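PDB 3MZK: COPII coat assembly protein SEC16 from Saccharomyces cerevisiae, which helps initiate assembly of the COPII coat that forms transport vesicles at the endoplasmic reticulum and selects their cargo, and also takes part in autophagy. Local coordinates for residues B[60-68]-B[79-87]. Numbering follows the deposited sequence.
Sequences NDMLKSFPG and DLTKWMETT
Trp83 reaches out from helix 77-94 to the end of helix 61-65, where its indole N-H donates to Ser65 OG (NE1 to OG 2.7 Å, N-H...O angle 156°). The hydroxyl lies near the ring plane, and the bond together with the packing on the face limits the rotation of the indole; a small serine suits this place, bringing an acceptor up to the ring's edge. With CG anti to the backbone N (chi1 178°), the indole bridges the two nearly antiparallel helices. One of its faces is covered by the chain that leaves the short helix: Pro67 CD sits 3.8 Å from the centroid of the five-membered ring, a CH-pi contact that suits proline, whose CD methylene is polarised by the adjoining nitrogen. Phe66 turns an edge to the six-membered ring, T-shaped with planes at 75°, while its CE1 meets Leu80 CD1 at 4.2 Å. Over the opposite face lies Thr87 OG1, bonded to Trp83 O. A leucine in place of Trp83 would probably leave Ser65 OG without its N-H donor and open a gap beside Phe66 and Pro67. Within the Sec16 mid-region the contact packs helix 61-65 and the turn after it against helix 77-94; Phe66 also touches Leu334 of helix 330-344, and Leu80 Leu110 of helix 101-111.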
ATOM      1  N   ASN B  60      19.502 -35.299 -32.949  1.00105.25           N
ATOM      2  CA  ASN B  60      18.181 -34.685 -32.838  1.00101.12           C
ATOM      3  C   ASN B  60      18.001 -33.540 -33.821  1.00101.61           C
ATOM      4  O   ASN B  60      18.835 -32.637 -33.887  1.00101.37           O
ATOM      5  CB  ASN B  60      17.944 -34.170 -31.417  1.00 93.81           C
ATOM      6  CG  ASN B  60      17.697 -35.288 -30.426  1.00 84.70           C
ATOM      7  OD1 ASN B  60      18.101 -36.428 -30.648  1.00 80.79           O
ATOM      8  ND2 ASN B  60      17.021 -34.968 -29.329  1.00 76.65           N
ATOM      9  N   ASP B  61      16.914 -33.571 -34.587  1.00111.79           N
ATOM     10  CA  ASP B  61      16.598 -32.452 -35.462  1.00122.62           C
ATOM     11  C   ASP B  61      16.323 -31.223 -34.599  1.00121.15           C
ATOM     12  O   ASP B  61      16.415 -30.087 -35.064  1.00125.88           O
ATOM     13  CB  ASP B  61      15.399 -32.775 -36.358  1.00123.85           C
ATOM     14  N   MET B  62      16.006 -31.466 -33.330  1.00113.12           N
ATOM     15  CA  MET B  62      15.690 -30.402 -32.380  1.00 96.92           C
ATOM     16  C   MET B  62      16.815 -29.375 -32.278  1.00 84.92           C
ATOM     17  O   MET B  62      16.636 -28.215 -32.637  1.00 90.98           O
ATOM     18  CB  MET B  62      15.389 -30.993 -30.999  1.00 93.43           C
ATOM     19  CG  MET B  62      14.585 -30.071 -30.085  1.00 87.08           C
ATOM     20  SD  MET B  62      14.462 -30.675 -28.385  1.00 89.52           S
ATOM     21  CE  MET B  62      13.814 -32.322 -28.657  1.00170.43           C
ATOM     22  N   LEU B  63      17.972 -29.806 -31.786  1.00 73.09           N
ATOM     23  CA  LEU B  63      19.128 -28.919 -31.668  1.00 73.63           C
ATOM     24  C   LEU B  63      19.568 -28.320 -33.002  1.00 72.71           C
ATOM     25  O   LEU B  63      20.082 -27.203 -33.040  1.00 74.91           O
ATOM     26  CB  LEU B  63      20.312 -29.649 -31.034  1.00 67.74           C
ATOM     27  CG  LEU B  63      20.168 -30.053 -29.569  1.00 78.06           C
ATOM     28  CD1 LEU B  63      21.333 -30.927 -29.152  1.00 79.88           C
ATOM     29  CD2 LEU B  63      20.067 -28.825 -28.676  1.00 79.26           C
ATOM     30  N   LYS B  64      19.375 -29.064 -34.088  1.00 68.38           N
ATOM     31  CA  LYS B  64      19.825 -28.626 -35.410  1.00 63.98           C
ATOM     32  C   LYS B  64      18.957 -27.516 -35.985  1.00 71.69           C
ATOM     33  O   LYS B  64      19.446 -26.639 -36.693  1.00 83.23           O
ATOM     34  CB  LYS B  64      19.877 -29.803 -36.391  1.00 51.72           C
ATOM     35  N   SER B  65      17.666 -27.554 -35.673  1.00 71.56           N
ATOM     36  CA  SER B  65      16.710 -26.622 -36.261  1.00 78.10           C
ATOM     37  C   SER B  65      16.553 -25.338 -35.446  1.00 95.48           C
ATOM     38  O   SER B  65      16.153 -24.304 -35.980  1.00107.00           O
ATOM     39  CB  SER B  65      15.350 -27.302 -36.432  1.00 78.71           C
ATOM     40  OG  SER B  65      14.859 -27.784 -35.192  1.00 73.24           O
ATOM     41  N   PHE B  66      16.864 -25.413 -34.154  1.00 87.68           N
ATOM     42  CA  PHE B  66      16.743 -24.267 -33.253  1.00 77.86           C
ATOM     43  C   PHE B  66      17.427 -23.039 -33.844  1.00 76.71           C
ATOM     44  O   PHE B  66      18.582 -23.111 -34.269  1.00 82.13           O
ATOM     45  CB  PHE B  66      17.341 -24.610 -31.885  1.00 77.59           C
ATOM     46  CG  PHE B  66      17.073 -23.582 -30.822  1.00 70.25           C
ATOM     47  CD1 PHE B  66      15.781 -23.330 -30.393  1.00 72.04           C
ATOM     48  CD2 PHE B  66      18.115 -22.886 -30.230  1.00 67.74           C
ATOM     49  CE1 PHE B  66      15.530 -22.388 -29.403  1.00 60.36           C
ATOM     50  CE2 PHE B  66      17.870 -21.947 -29.241  1.00 66.61           C
ATOM     51  CZ  PHE B  66      16.575 -21.697 -28.829  1.00 53.23           C
ATOM     52  N   PRO B  67      16.705 -21.906 -33.880  1.00 74.48           N
ATOM     53  CA  PRO B  67      17.143 -20.645 -34.492  1.00 73.97           C
ATOM     54  C   PRO B  67      18.346 -20.017 -33.797  1.00 85.38           C
ATOM     55  O   PRO B  67      18.169 -19.081 -33.021  1.00 69.04           O
ATOM     56  CB  PRO B  67      15.921 -19.732 -34.329  1.00 71.75           C
ATOM     57  CG  PRO B  67      14.768 -20.653 -34.158  1.00 71.53           C
ATOM     58  CD  PRO B  67      15.314 -21.826 -33.404  1.00 79.25           C
ATOM     59  N   GLY B  68      19.544 -20.523 -34.088  1.00108.08           N
ATOM     60  CA  GLY B  68      20.782 -19.981 -33.553  1.00 99.16           C
ATOM     61  C   GLY B  68      20.691 -19.551 -32.102  1.00 88.42           C
ATOM     62  O   GLY B  68      19.792 -19.982 -31.380  1.00 92.17           O
ATOM     63  N   ASP B  79      11.297 -16.619 -36.736  1.00121.28           N
ATOM     64  CA  ASP B  79      11.860 -17.955 -36.796  1.00115.31           C
ATOM     65  C   ASP B  79      11.548 -18.735 -35.528  1.00 93.05           C
ATOM     66  O   ASP B  79      11.221 -19.920 -35.583  1.00 91.36           O
ATOM     67  CB  ASP B  79      13.371 -17.863 -37.005  1.00123.98           C
ATOM     68  CG  ASP B  79      13.760 -16.725 -37.933  1.00133.80           C
ATOM     69  OD1 ASP B  79      13.046 -16.497 -38.932  1.00137.35           O
ATOM     70  OD2 ASP B  79      14.774 -16.048 -37.655  1.00137.33           O
ATOM     71  N   LEU B  80      11.635 -18.064 -34.386  1.00 76.53           N
ATOM     72  CA  LEU B  80      11.455 -18.739 -33.109  1.00 78.68           C
ATOM     73  C   LEU B  80      10.014 -19.184 -32.885  1.00 78.81           C
ATOM     74  O   LEU B  80       9.762 -20.350 -32.584  1.00 82.52           O
ATOM     75  CB  LEU B  80      11.930 -17.856 -31.955  1.00 75.71           C
ATOM     76  CG  LEU B  80      11.780 -18.479 -30.568  1.00 65.39           C
ATOM     77  CD1 LEU B  80      12.400 -19.859 -30.533  1.00 59.10           C
ATOM     78  CD2 LEU B  80      12.398 -17.587 -29.513  1.00 74.64           C
ATOM     79  N   THR B  81       9.071 -18.258 -33.031  1.00 73.28           N
ATOM     80  CA  THR B  81       7.663 -18.579 -32.826  1.00 76.39           C
ATOM     81  C   THR B  81       7.215 -19.718 -33.735  1.00 79.38           C
ATOM     82  O   THR B  81       6.457 -20.593 -33.318  1.00 82.37           O
ATOM     83  CB  THR B  81       6.739 -17.363 -33.054  1.00 84.79           C
ATOM     84  OG1 THR B  81       7.348 -16.178 -32.526  1.00 95.67           O
ATOM     85  CG2 THR B  81       5.399 -17.587 -32.363  1.00 68.73           C
ATOM     86  N   LYS B  82       7.687 -19.701 -34.978  1.00 85.46           N
ATOM     87  CA  LYS B  82       7.365 -20.757 -35.929  1.00 92.89           C
ATOM     88  C   LYS B  82       8.054 -22.064 -35.541  1.00 90.26           C
ATOM     89  O   LYS B  82       7.458 -23.140 -35.622  1.00 93.56           O
ATOM     90  CB  LYS B  82       7.767 -20.346 -37.348  1.00 96.86           C
ATOM     91  CG  LYS B  82       7.256 -21.284 -38.430  1.00111.56           C
ATOM     92  CD  LYS B  82       7.970 -21.053 -39.755  1.00131.53           C
ATOM     93  CE  LYS B  82       7.770 -19.634 -40.268  1.00142.86           C
ATOM     94  NZ  LYS B  82       8.529 -19.383 -41.528  1.00147.07           N
ATOM     95  N   TRP B  83       9.310 -21.965 -35.115  1.00 75.21           N
ATOM     96  CA  TRP B  83      10.074 -23.141 -34.716  1.00 77.54           C
ATOM     97  C   TRP B  83       9.415 -23.879 -33.556  1.00 67.62           C
ATOM     98  O   TRP B  83       9.412 -25.107 -33.515  1.00 68.71           O
ATOM     99  CB  TRP B  83      11.509 -22.756 -34.354  1.00 85.44           C
ATOM    100  CG  TRP B  83      12.338 -23.915 -33.890  1.00 76.69           C
ATOM    101  CD1 TRP B  83      13.125 -24.719 -34.660  1.00 74.50           C
ATOM    102  CD2 TRP B  83      12.456 -24.400 -32.549  1.00 71.52           C
ATOM    103  NE1 TRP B  83      13.728 -25.675 -33.881  1.00 74.31           N
ATOM    104  CE2 TRP B  83      13.334 -25.501 -32.582  1.00 66.47           C
ATOM    105  CE3 TRP B  83      11.907 -24.009 -31.325  1.00 65.57           C
ATOM    106  CZ2 TRP B  83      13.676 -26.215 -31.436  1.00 55.27           C
ATOM    107  CZ3 TRP B  83      12.247 -24.718 -30.189  1.00 63.92           C
ATOM    108  CH2 TRP B  83      13.124 -25.811 -30.253  1.00 54.69           C
ATOM    109  N   MET B  84       8.857 -23.127 -32.613  1.00 65.91           N
ATOM    110  CA  MET B  84       8.141 -23.728 -31.490  1.00 72.37           C
ATOM    111  C   MET B  84       6.889 -24.464 -31.952  1.00 74.00           C
ATOM    112  O   MET B  84       6.624 -25.582 -31.513  1.00 78.56           O
ATOM    113  CB  MET B  84       7.783 -22.679 -30.434  1.00 56.69           C
ATOM    114  CG  MET B  84       8.987 -21.981 -29.831  1.00 64.97           C
ATOM    115  SD  MET B  84       8.735 -21.466 -28.122  1.00 84.33           S
ATOM    116  CE  MET B  84       8.491 -23.046 -27.317  1.00 50.08           C
ATOM    117  N   GLU B  85       6.118 -23.835 -32.834  1.00 71.47           N
ATOM    118  CA  GLU B  85       4.960 -24.496 -33.425  1.00 82.71           C
ATOM    119  C   GLU B  85       5.380 -25.839 -34.012  1.00 83.33           C
ATOM    120  O   GLU B  85       4.879 -26.894 -33.618  1.00 84.40           O
ATOM    121  CB  GLU B  85       4.351 -23.640 -34.537  1.00 93.87           C
ATOM    122  CG  GLU B  85       3.550 -22.434 -34.089  1.00102.44           C
ATOM    123  CD  GLU B  85       3.012 -21.641 -35.271  1.00104.93           C
ATOM    124  OE1 GLU B  85       3.313 -22.018 -36.426  1.00 94.10           O
ATOM    125  OE2 GLU B  85       2.293 -20.645 -35.048  1.00110.20           O
ATOM    126  N   THR B  86       6.313 -25.784 -34.957  1.00 71.30           N
ATOM    127  CA  THR B  86       6.795 -26.974 -35.641  1.00 72.89           C
ATOM    128  C   THR B  86       7.216 -28.056 -34.666  1.00 74.17           C
ATOM    129  O   THR B  86       6.707 -29.176 -34.708  1.00 80.14           O
ATOM    130  CB  THR B  86       7.997 -26.645 -36.530  1.00 77.85           C
ATOM    131  OG1 THR B  86       7.657 -25.573 -37.419  1.00 81.05           O
ATOM    132  CG2 THR B  86       8.406 -27.864 -37.336  1.00 73.86           C
ATOM    133  N   THR B  87       8.152 -27.708 -33.791  1.00 74.40           N
ATOM    134  CA  THR B  87       8.707 -28.655 -32.833  1.00 67.03           C
ATOM    135  C   THR B  87       7.620 -29.294 -31.980  1.00 74.99           C
ATOM    136  O   THR B  87       7.564 -30.519 -31.850  1.00 81.39           O
ATOM    137  CB  THR B  87       9.733 -27.979 -31.909  1.00 61.89           C
ATOM    138  OG1 THR B  87      10.764 -27.370 -32.697  1.00 67.47           O
ATOM    139  CG2 THR B  87      10.350 -29.001 -30.974  1.00 48.66           C
TER